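Local coordinates for protein Ves (Pseudomonas fluorescens, PDB 5V00) that is of uncharacterised biochemical function, but is a bicupin involved in histidine utilization, at residues S140-A151 and V180-Q191; S9-Y19 and E159-D170. All coordinates share one frame; numbering follows the deposited sequence.

Interaction 1: S140-A151 and V180-Q191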
loop_
_atom_site.group_PDB
_atom_site.type_symbol
_atom_site.label_atom_id
_atom_site.label_comp_id
_atom_site.label_asym_id
_atom_site.label_seq_id
_atom_site.Cartn_x
_atom_site.Cartn_y
_atom_site.Cartn_z
ATOM N N SER B 140 12.966 15.704 11.444
ATOM C CA SER B 140 12.552 14.589 12.269
ATOM C C SER B 140 13.425 13.368 12.116
ATOM O O SER B 140 13.788 13.013 10.977
ATOM C CB SER B 140 11.109 14.234 11.985
ATOM O OG SER B 140 10.713 13.186 12.850
ATOM N N THR B 141 13.691 12.673 13.259
ATOM C CA THR B 141 14.345 11.415 13.232
ATOM C C THR B 141 13.378 10.231 13.130
ATOM O O THR B 141 13.826 9.069 13.180
ATOM C CB THR B 141 15.196 11.215 14.495
ATOM O OG1 THR B 141 14.328 11.189 15.651
ATOM C CG2 THR B 141 16.283 12.255 14.668
ATOM N N ALA B 142 12.095 10.458 13.027
ATOM C CA ALA B 142 11.115 9.407 13.106
ATOM C C ALA B 142 11.339 8.396 11.971
ATOM O O ALA B 142 11.769 8.747 10.845
ATOM C CB ALA B 142 9.712 9.942 13.008
ATOM N N GLN B 143 11.074 7.135 12.294
ATOM C CA GLN B 143 11.309 6.103 11.294
ATOM C C GLN B 143 10.312 6.149 10.143
ATOM O O GLN B 143 10.693 5.854 8.966
ATOM C CB GLN B 143 11.166 4.722 11.910
ATOM C CG GLN B 143 12.170 4.301 12.917
ATOM C CD GLN B 143 11.659 2.983 13.649
ATOM O OE1 GLN B 143 10.437 2.437 13.505
ATOM N NE2 GLN B 143 12.587 2.463 14.446
ATOM N N THR B 144 9.069 6.492 10.453
ATOM C CA THR B 144 8.030 6.612 9.421
ATOM C C THR B 144 7.357 7.972 9.522
ATOM O O THR B 144 7.019 8.436 10.596
ATOM C CB THR B 144 6.967 5.523 9.612
ATOM O OG1 THR B 144 7.597 4.256 9.483
ATOM C CG2 THR B 144 5.842 5.633 8.598
ATOM N N VAL B 145 7.246 8.615 8.406
ATOM C CA VAL B 145 6.567 9.894 8.286
ATOM C C VAL B 145 5.477 9.791 7.268
ATOM O O VAL B 145 5.710 9.345 6.124
ATOM C CB VAL B 145 7.537 11.087 7.933
ATOM C CG1 VAL B 145 6.716 12.380 7.875
ATOM C CG2 VAL B 145 8.654 11.178 8.939
ATOM N N LEU B 146 4.276 10.265 7.606
ATOM C CA LEU B 146 3.116 10.145 6.766
ATOM C C LEU B 146 2.550 11.559 6.532
ATOM O O LEU B 146 2.482 12.386 7.505
ATOM C CB LEU B 146 2.008 9.261 7.390
ATOM C CG LEU B 146 2.493 7.846 7.646
ATOM C CD1 LEU B 146 1.613 7.277 8.775
ATOM C CD2 LEU B 146 2.247 7.040 6.378
ATOM N N VAL B 147 2.165 11.839 5.324
ATOM C CA VAL B 147 1.555 13.123 4.927
ATOM C C VAL B 147 0.271 12.832 4.209
ATOM O O VAL B 147 0.281 12.366 3.086
ATOM C CB VAL B 147 2.473 14.032 4.065
ATOM C CG1 VAL B 147 1.829 15.347 3.772
ATOM C CG2 VAL B 147 3.802 14.281 4.746
ATOM N N PHE B 148 -0.871 13.176 4.835
ATOM C CA PHE B 148 -2.206 12.881 4.286
ATOM C C PHE B 148 -2.871 14.168 3.857
ATOM O O PHE B 148 -3.095 15.065 4.681
ATOM C CB PHE B 148 -3.064 12.213 5.365
ATOM C CG PHE B 148 -4.482 11.928 4.953
ATOM C CD1 PHE B 148 -4.768 10.844 4.135
ATOM C CD2 PHE B 148 -5.529 12.721 5.408
ATOM C CE1 PHE B 148 -6.046 10.593 3.717
ATOM C CE2 PHE B 148 -6.802 12.529 4.966
ATOM C CZ PHE B 148 -7.107 11.402 4.186
ATOM N N SER B 149 -3.150 14.308 2.571
ATOM C CA SER B 149 -3.721 15.513 1.975
ATOM C C SER B 149 -5.235 15.671 2.127
ATOM O O SER B 149 -5.966 14.682 1.895
ATOM C CB SER B 149 -3.413 15.523 0.466
ATOM O OG SER B 149 -4.074 16.588 -0.164
ATOM N N VAL B 150 -5.695 16.886 2.455
ATOM C CA VAL B 150 -7.105 17.204 2.350
ATOM C C VAL B 150 -7.285 18.375 1.396
ATOM O O VAL B 150 -8.168 19.191 1.589
ATOM C CB VAL B 150 -7.781 17.405 3.735
ATOM C CG1 VAL B 150 -7.773 16.111 4.556
ATOM C CG2 VAL B 150 -7.132 18.526 4.501
ATOM N N ALA B 151 -6.418 18.476 0.393
ATOM C CA ALA B 151 -6.465 19.614 -0.544
ATOM C C ALA B 151 -6.227 19.125 -1.940
ATOM O O ALA B 151 -5.716 17.995 -2.153
ATOM C CB ALA B 151 -5.435 20.659 -0.202
ATOM N N VAL B 180 6.598 21.017 3.458
ATOM C CA VAL B 180 5.299 20.668 2.961
ATOM C C VAL B 180 4.511 21.934 2.669
ATOM O O VAL B 180 4.604 22.888 3.428
ATOM C CB VAL B 180 4.494 19.857 3.995
ATOM C CG1 VAL B 180 3.185 19.423 3.434
ATOM C CG2 VAL B 180 5.265 18.666 4.456
ATOM N N THR B 181 3.758 21.964 1.571
ATOM C CA THR B 181 2.861 23.097 1.284
ATOM C C THR B 181 1.481 22.602 1.054
ATOM O O THR B 181 1.271 21.670 0.215
ATOM C CB THR B 181 3.360 23.897 0.024
ATOM O OG1 THR B 181 4.681 24.423 0.297
ATOM C CG2 THR B 181 2.393 25.016 -0.271
ATOM N N GLY B 182 0.541 23.116 1.830
ATOM C CA GLY B 182 -0.903 22.824 1.731
ATOM C C GLY B 182 -1.557 22.154 2.912
ATOM O O GLY B 182 -0.883 21.801 3.883
ATOM N N ARG B 183 -2.856 21.960 2.855
ATOM C CA ARG B 183 -3.598 21.495 3.992
ATOM C C ARG B 183 -3.509 19.980 4.118
ATOM O O ARG B 183 -3.960 19.239 3.180
ATOM C CB ARG B 183 -5.032 21.923 3.888
ATOM C CG ARG B 183 -5.868 21.668 5.137
ATOM C CD ARG B 183 -5.923 22.889 5.974
ATOM N NE ARG B 183 -6.805 22.919 7.165
ATOM C CZ ARG B 183 -6.420 22.603 8.452
ATOM N NH1 ARG B 183 -5.194 22.085 8.828
ATOM N NH2 ARG B 183 -7.326 22.751 9.425
ATOM N N CYS B 184 -2.956 19.499 5.193
ATOM C CA CYS B 184 -2.685 18.076 5.344
ATOM C C CYS B 184 -2.452 17.715 6.804
ATOM O O CYS B 184 -2.327 18.591 7.679
ATOM C CB CYS B 184 -1.450 17.715 4.511
ATOM S SG CYS B 184 0.101 18.494 5.070
ATOM N N CYS B 185 -2.377 16.425 7.084
ATOM C CA CYS B 185 -2.069 15.887 8.382
ATOM C C CYS B 185 -0.693 15.234 8.362
ATOM O O CYS B 185 -0.362 14.461 7.428
ATOM C CB CYS B 185 -3.129 14.877 8.849
ATOM S SG CYS B 185 -2.928 14.337 10.569
ATOM N N LEU B 186 0.139 15.614 9.288
ATOM C CA LEU B 186 1.503 15.099 9.465
ATOM C C LEU B 186 1.519 14.064 10.573
ATOM O O LEU B 186 1.165 14.379 11.714
ATOM C CB LEU B 186 2.502 16.215 9.839
ATOM C CG LEU B 186 2.594 17.380 8.865
ATOM C CD1 LEU B 186 3.555 18.391 9.420
ATOM C CD2 LEU B 186 2.907 16.979 7.429
ATOM N N ILE B 187 1.895 12.815 10.298
ATOM C CA ILE B 187 2.011 11.784 11.309
ATOM C C ILE B 187 3.422 11.215 11.329
ATOM O O ILE B 187 4.012 10.969 10.256
ATOM C CB ILE B 187 0.981 10.677 11.108
ATOM C CG1 ILE B 187 -0.441 11.269 11.245
ATOM C CG2 ILE B 187 1.189 9.485 11.982
ATOM C CD1 ILE B 187 -1.539 10.344 10.860
ATOM N N GLU B 188 3.964 10.971 12.494
ATOM C CA GLU B 188 5.250 10.416 12.637
ATOM C C GLU B 188 5.191 9.221 13.622
ATOM O O GLU B 188 4.587 9.305 14.702
ATOM C CB GLU B 188 6.247 11.404 13.156
ATOM C CG GLU B 188 6.468 12.578 12.239
ATOM C CD GLU B 188 7.509 13.611 12.780
ATOM O OE1 GLU B 188 8.302 13.327 13.668
ATOM O OE2 GLU B 188 7.491 14.662 12.279
ATOM N N LEU B 189 5.795 8.132 13.227
ATOM C CA LEU B 189 5.737 6.879 14.006
ATOM C C LEU B 189 7.107 6.268 14.072
ATOM O O LEU B 189 7.813 6.174 13.046
ATOM C CB LEU B 189 4.729 5.938 13.387
ATOM C CG LEU B 189 3.270 6.410 13.415
ATOM C CD1 LEU B 189 2.542 5.859 12.277
ATOM C CD2 LEU B 189 2.661 5.851 14.717
ATOM N N THR B 190 7.463 5.796 15.249
ATOM C CA THR B 190 8.767 5.130 15.513
ATOM C C THR B 190 8.588 3.946 16.474
ATOM O O THR B 190 7.996 4.095 17.534
ATOM C CB THR B 190 9.752 6.137 16.105
ATOM O OG1 THR B 190 9.966 7.187 15.156
ATOM C CG2 THR B 190 11.042 5.501 16.443
ATOM N N GLN B 191 9.145 2.795 16.101
ATOM C CA GLN B 191 9.109 1.610 16.933
ATOM C C GLN B 191 9.834 1.886 18.217
ATOM O O GLN B 191 10.842 2.617 18.275
ATOM C CB GLN B 191 9.839 0.469 16.248
ATOM C CG GLN B 191 8.999 -0.292 15.332
ATOM C CD GLN B 191 9.656 -1.635 14.980
ATOM O OE1 GLN B 191 9.229 -2.693 15.437
ATOM N NE2 GLN B 191 10.737 -1.558 14.247
HETATM O O HOH W 1 8.104 3.190 12.257
#
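L146 and I187 face each other midway along an antiparallel pair, strand 144-149 against strand 184-191, and exchange two backbone hydrogen bonds, the shorter from L146 N to I187 O at 2.8 Å. T144 with L189 and F148 with C185 are likewise hydrogen-bonded pairs; between them the non-hydrogen-bonded pairs V145-E188 and V147-L186 add CA-H...O contacts. Side chains alternate between the two faces. On one, L146 CD1 touches both I187 CG2 and L189 CD1, each at 3.9 Å. On the other, V147 spreads its methyls: CG1, anti to the backbone N (chi1 -176°), meets C184 SG at 3.8 Å, while CG2 lies alongside L186 CD2.

Polar side chains close the Q143 end. Q191 N donates to Q143 OE1 at 2.9 Å; the bond is straight at the hydrogen (173°), yet the donor stands above the amide plane. One water ties that same oxygen to L189 O and T144 OG1, and T190 OG1 accepts from Q143 N. The hydroxyl of S140 accepts from A142 N in an ST turn and donates to E188 OE1 over the carboxylate plane, a short 2.5 Å. At the far end V150 N donates to R183 O and V150 CG2 packs beside R183 CG, whose guanidinium NH1 leads away to V132 O.

This is a central pair of the sheet in the C-terminal half of the bicupin, consistent with a cupin beta-barrel. Strands 166-170 and 125-132 flank it. F138 and V154 cover the V145-V147 face, whereas W47, L49 and I51 of strand 47-54 meet the opposite one, where F148 also stacks on F116.

Interaction 2: S9-Y19 and E159-D170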
loop_
_atom_site.group_PDB
_atom_site.type_symbol
_atom_site.label_atom_id
_atom_site.label_comp_id
_atom_site.label_asym_id
_atom_site.label_seq_id
_atom_site.Cartn_x
_atom_site.Cartn_y
_atom_site.Cartn_z
ATOM N N SER B 9 14.482 9.013 2.330
ATOM C CA SER B 9 14.925 7.606 1.879
ATOM C C SER B 9 13.875 6.906 0.993
ATOM O O SER B 9 13.668 7.276 -0.205
ATOM C CB SER B 9 15.298 6.694 3.112
ATOM O OG SER B 9 14.194 6.357 4.019
ATOM N N ALA B 10 13.141 5.954 1.576
ATOM C CA ALA B 10 12.189 5.161 0.813
ATOM C C ALA B 10 10.830 5.909 0.810
ATOM O O ALA B 10 10.219 5.987 1.898
ATOM C CB ALA B 10 12.028 3.875 1.463
ATOM N N ILE B 11 10.418 6.465 -0.318
ATOM C CA ILE B 11 9.179 7.227 -0.415
ATOM C C ILE B 11 8.146 6.426 -1.135
ATOM O O ILE B 11 8.449 5.851 -2.217
ATOM C CB ILE B 11 9.419 8.568 -1.140
ATOM C CG1 ILE B 11 10.385 9.431 -0.295
ATOM C CG2 ILE B 11 8.109 9.316 -1.386
ATOM C CD1 ILE B 11 11.020 10.565 -1.124
ATOM N N SER B 12 6.953 6.329 -0.578
ATOM C CA SER B 12 5.801 5.699 -1.231
ATOM C C SER B 12 4.675 6.706 -1.346
ATOM O O SER B 12 4.527 7.548 -0.483
ATOM C CB SER B 12 5.357 4.535 -0.388
ATOM O OG SER B 12 6.290 3.497 -0.375
ATOM N N VAL B 13 3.863 6.674 -2.409
ATOM C CA VAL B 13 2.701 7.529 -2.530
ATOM C C VAL B 13 1.483 6.586 -2.676
ATOM O O VAL B 13 1.449 5.725 -3.583
ATOM C CB VAL B 13 2.754 8.540 -3.680
ATOM C CG1 VAL B 13 1.497 9.385 -3.744
ATOM C CG2 VAL B 13 4.024 9.388 -3.585
ATOM N N TRP B 14 0.523 6.681 -1.742
ATOM C CA TRP B 14 -0.708 5.886 -1.744
ATOM C C TRP B 14 -1.738 6.811 -2.399
ATOM O O TRP B 14 -2.064 7.934 -1.854
ATOM C CB TRP B 14 -1.110 5.500 -0.315
ATOM C CG TRP B 14 -0.037 4.888 0.515
ATOM C CD1 TRP B 14 0.616 5.396 1.603
ATOM C CD2 TRP B 14 0.614 3.675 0.216
ATOM N NE1 TRP B 14 1.566 4.532 2.056
ATOM C CE2 TRP B 14 1.617 3.475 1.187
ATOM C CE3 TRP B 14 0.512 2.784 -0.844
ATOM C CZ2 TRP B 14 2.486 2.399 1.163
ATOM C CZ3 TRP B 14 1.388 1.688 -0.866
ATOM C CH2 TRP B 14 2.368 1.515 0.150
ATOM N N ARG B 15 -2.275 6.427 -3.552
ATOM C CA ARG B 15 -3.261 7.245 -4.205
ATOM C C ARG B 15 -4.666 6.792 -3.806
ATOM O O ARG B 15 -5.003 5.600 -3.793
ATOM C CB ARG B 15 -3.149 7.285 -5.715
ATOM C CG ARG B 15 -1.828 7.764 -6.263
ATOM C CD ARG B 15 -1.674 9.302 -5.995
ATOM N NE ARG B 15 -0.457 9.737 -6.561
ATOM C CZ ARG B 15 -0.034 11.018 -6.549
ATOM N NH1 ARG B 15 -0.847 11.935 -6.020
ATOM N NH2 ARG B 15 1.140 11.327 -6.983
ATOM N N ALA B 16 -5.517 7.739 -3.495
ATOM C CA ALA B 16 -6.820 7.389 -2.943
ATOM C C ALA B 16 -7.695 6.632 -3.979
ATOM O O ALA B 16 -8.590 5.830 -3.620
ATOM C CB ALA B 16 -7.583 8.659 -2.478
ATOM N N VAL B 17 -7.458 6.907 -5.217
ATOM C CA VAL B 17 -8.187 6.129 -6.280
ATOM C C VAL B 17 -7.916 4.643 -6.200
ATOM O O VAL B 17 -8.821 3.846 -6.604
ATOM C CB VAL B 17 -8.043 6.676 -7.713
ATOM C CG1 VAL B 17 -8.587 8.033 -7.832
ATOM C CG2 VAL B 17 -6.679 6.696 -8.189
ATOM N N ASP B 18 -6.806 4.213 -5.609
ATOM C CA ASP B 18 -6.499 2.810 -5.393
ATOM C C ASP B 18 -6.993 2.194 -4.128
ATOM O O ASP B 18 -6.840 0.978 -3.891
ATOM C CB ASP B 18 -4.986 2.598 -5.525
ATOM C CG ASP B 18 -4.467 3.062 -6.879
ATOM O OD1 ASP B 18 -5.080 2.752 -7.956
ATOM O OD2 ASP B 18 -3.391 3.736 -6.952
ATOM N N TYR B 19 -7.578 3.002 -3.210
ATOM C CA TYR B 19 -7.997 2.407 -1.959
ATOM C C TYR B 19 -9.253 1.509 -2.237
ATOM O O TYR B 19 -9.993 1.835 -3.115
ATOM C CB TYR B 19 -8.440 3.472 -0.915
ATOM C CG TYR B 19 -7.410 4.506 -0.545
ATOM C CD1 TYR B 19 -6.045 4.284 -0.707
ATOM C CD2 TYR B 19 -7.826 5.726 0.076
ATOM C CE1 TYR B 19 -5.121 5.276 -0.300
ATOM C CE2 TYR B 19 -6.922 6.690 0.435
ATOM C CZ TYR B 19 -5.544 6.459 0.233
ATOM O OH TYR B 19 -4.600 7.419 0.577
ATOM N N GLU B 159 6.598 15.421 -4.705
ATOM C CA GLU B 159 5.350 14.802 -5.111
ATOM C C GLU B 159 4.228 15.793 -4.897
ATOM O O GLU B 159 4.359 16.810 -4.145
ATOM C CB GLU B 159 5.133 13.529 -4.331
ATOM C CG GLU B 159 6.207 12.498 -4.448
ATOM C CD GLU B 159 6.458 11.981 -5.870
ATOM O OE1 GLU B 159 5.616 12.122 -6.733
ATOM O OE2 GLU B 159 7.567 11.431 -6.031
ATOM N N LYS B 160 3.147 15.543 -5.596
ATOM C CA LYS B 160 1.946 16.289 -5.498
ATOM C C LYS B 160 0.796 15.365 -5.125
ATOM O O LYS B 160 0.419 14.431 -5.861
ATOM C CB LYS B 160 1.640 16.981 -6.833
ATOM C CG LYS B 160 2.667 18.042 -7.183
ATOM C CD LYS B 160 2.243 18.755 -8.469
ATOM C CE LYS B 160 3.216 19.902 -8.737
ATOM N NZ LYS B 160 2.862 20.627 -9.992
ATOM N N LEU B 161 0.193 15.630 -3.978
ATOM C CA LEU B 161 -0.866 14.841 -3.445
ATOM C C LEU B 161 -2.196 15.541 -3.606
ATOM O O LEU B 161 -2.388 16.688 -3.171
ATOM C CB LEU B 161 -0.633 14.631 -1.962
ATOM C CG LEU B 161 0.718 14.150 -1.503
ATOM C CD1 LEU B 161 0.683 13.993 0.005
ATOM C CD2 LEU B 161 0.933 12.781 -2.134
ATOM N N GLY B 162 -3.167 14.848 -4.212
ATOM C CA GLY B 162 -4.503 15.307 -4.254
ATOM C C GLY B 162 -5.300 14.882 -3.071
ATOM O O GLY B 162 -4.733 14.356 -2.072
ATOM N N HIS B 163 -6.644 15.127 -3.095
ATOM C CA HIS B 163 -7.486 14.846 -1.936
ATOM C C HIS B 163 -7.399 13.411 -1.476
ATOM O O HIS B 163 -7.654 12.480 -2.272
ATOM C CB HIS B 163 -8.998 15.165 -2.168
ATOM C CG HIS B 163 -9.346 16.587 -1.993
ATOM N ND1 HIS B 163 -9.797 17.088 -0.790
ATOM C CD2 HIS B 163 -9.276 17.637 -2.846
ATOM C CE1 HIS B 163 -10.032 18.389 -0.934
ATOM N NE2 HIS B 163 -9.682 18.754 -2.149
ATOM N N HIS B 164 -6.946 13.194 -0.267
ATOM C CA HIS B 164 -6.872 11.910 0.433
ATOM C C HIS B 164 -5.780 10.981 -0.061
ATOM O O HIS B 164 -5.677 9.871 0.436
ATOM C CB HIS B 164 -8.188 11.166 0.483
ATOM C CG HIS B 164 -9.309 12.025 0.974
ATOM N ND1 HIS B 164 -10.639 11.653 0.822
ATOM C CD2 HIS B 164 -9.301 13.215 1.628
ATOM C CE1 HIS B 164 -11.401 12.587 1.385
ATOM N NE2 HIS B 164 -10.624 13.546 1.886
ATOM N N ASP B 165 -4.884 11.528 -0.886
ATOM C CA ASP B 165 -3.651 10.829 -1.222
ATOM C C ASP B 165 -2.700 10.951 -0.014
ATOM O O ASP B 165 -2.831 11.920 0.786
ATOM C CB ASP B 165 -2.986 11.447 -2.461
ATOM C CG ASP B 165 -3.758 11.270 -3.762
ATOM O OD1 ASP B 165 -4.650 10.372 -3.859
ATOM O OD2 ASP B 165 -3.452 12.031 -4.711
ATOM N N CYS B 166 -1.792 9.996 0.158
ATOM C CA CYS B 166 -0.885 9.978 1.316
ATOM C C CYS B 166 0.527 9.610 0.925
ATOM O O CYS B 166 0.714 8.602 0.281
ATOM C CB CYS B 166 -1.407 8.915 2.295
ATOM S SG CYS B 166 -0.593 8.800 3.873
ATOM N N LEU B 167 1.516 10.424 1.311
ATOM C CA LEU B 167 2.904 10.124 1.127
ATOM C C LEU B 167 3.421 9.477 2.373
ATOM O O LEU B 167 3.009 9.826 3.507
ATOM C CB LEU B 167 3.644 11.411 0.845
ATOM C CG LEU B 167 5.121 11.229 0.579
ATOM C CD1 LEU B 167 5.607 12.084 -0.559
ATOM C CD2 LEU B 167 5.944 11.425 1.827
ATOM N N GLN B 168 4.269 8.458 2.221
ATOM C CA GLN B 168 4.889 7.736 3.322
ATOM C C GLN B 168 6.401 7.647 3.121
ATOM O O GLN B 168 6.862 7.236 2.048
ATOM C CB GLN B 168 4.353 6.343 3.445
ATOM C CG GLN B 168 4.967 5.491 4.533
ATOM C CD GLN B 168 4.196 4.182 4.813
ATOM O OE1 GLN B 168 3.059 4.012 4.397
ATOM N NE2 GLN B 168 4.769 3.353 5.677
ATOM N N VAL B 169 7.150 8.079 4.136
ATOM C CA VAL B 169 8.601 7.872 4.153
ATOM C C VAL B 169 8.799 6.738 5.131
ATOM O O VAL B 169 8.262 6.709 6.285
ATOM C CB VAL B 169 9.389 9.097 4.634
ATOM C CG1 VAL B 169 10.896 8.731 4.659
ATOM C CG2 VAL B 169 9.060 10.286 3.873
ATOM N N ASP B 170 9.585 5.733 4.774
ATOM C CA ASP B 170 9.859 4.562 5.659
ATOM C C ASP B 170 11.361 4.375 5.797
ATOM O O ASP B 170 12.119 4.811 4.950
ATOM C CB ASP B 170 9.418 3.250 5.051
ATOM C CG ASP B 170 7.978 2.927 5.258
ATOM O OD1 ASP B 170 7.450 3.142 6.382
ATOM O OD2 ASP B 170 7.447 2.293 4.268
HETATM O O HOH W 2 7.826 4.145 1.946
HETATM O O HOH W 3 3.310 13.306 -7.371
HETATM O O HOH W 4 -6.088 9.476 -6.007
#
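D165 meets R15 and A16 through both carboxylate oxygens. D165 OD1 accepts from A16 N at 2.8 Å, nearly in line with its own C-O bond, and a water that accepts from V17 N donates to the same oxygen. D165 OD2 is gripped from opposite faces of the carboxylate: G162 N on one, R15 NH1 on the other in a salt bridge whose NH1-OD2 distance is 2.9 Å. The two planes stand 85° apart: D165 OD2 lies in the guanidinium plane, while R15 NH1 comes to it from above the carboxylate. R15 NH1 also donates to K160 O at 2.8 Å. A bend at chi2 (-70°) folds the arginine back over V13 CG1, which covers one guanidinium face. Its NH2 donates to a water shared with E159 OE1 and K160 N, and NE donates to A38 O of the second subunit. Replacing D165 by an alanine removes both oxygens and would probably leave R15 NH1 without its salt-bridge mate and the amides of A16 and G162 without this acceptor.

Strand 10-14 is itself the edge strand of a five-stranded antiparallel sheet of the cupin fold, pairing with strand 166-170 from across most of the sequence. G162 to D165 form the type II turn leading into that strand, and Y19 OH donates to the turn's H164 O at 2.7 Å.

Farther along, S12 and Q168 pair through two backbone bonds. The indole NE1 of W14 donates to Q168 OE1 at 2.8 Å, keeping the acceptor close to the ring plane although the amide is turned 62° against it. T35 OG1 is a second partner of this oxygen, and the NE2 of Q168 donates to D170 OD1 on the syn side.

In the fold
Interactions 1 and 2 build adjoining parts of one antiparallel sheet, their centres about 11 Å apart. Strands 144-149 and 166-170 are neighbours in it, with probable backbone hydrogen bonds from V169 N to V145 O and from H164 N to S149 O, each 2.8 Å. D170 OD1 also hydrogen-bonds T144 OG1, linking the polar ends of both contacts. The segments alternate along the chain, and the N-terminal strand 10-14 forms the sheet's outer edge beside strand 166-170. Interaction 1 is buried; interaction 2 reaches the second subunit. The R15 side chain also comes within about 4 Å of a bound formate (nearest atoms), probably from the crystallisation liquor, though possibly marking a pocket.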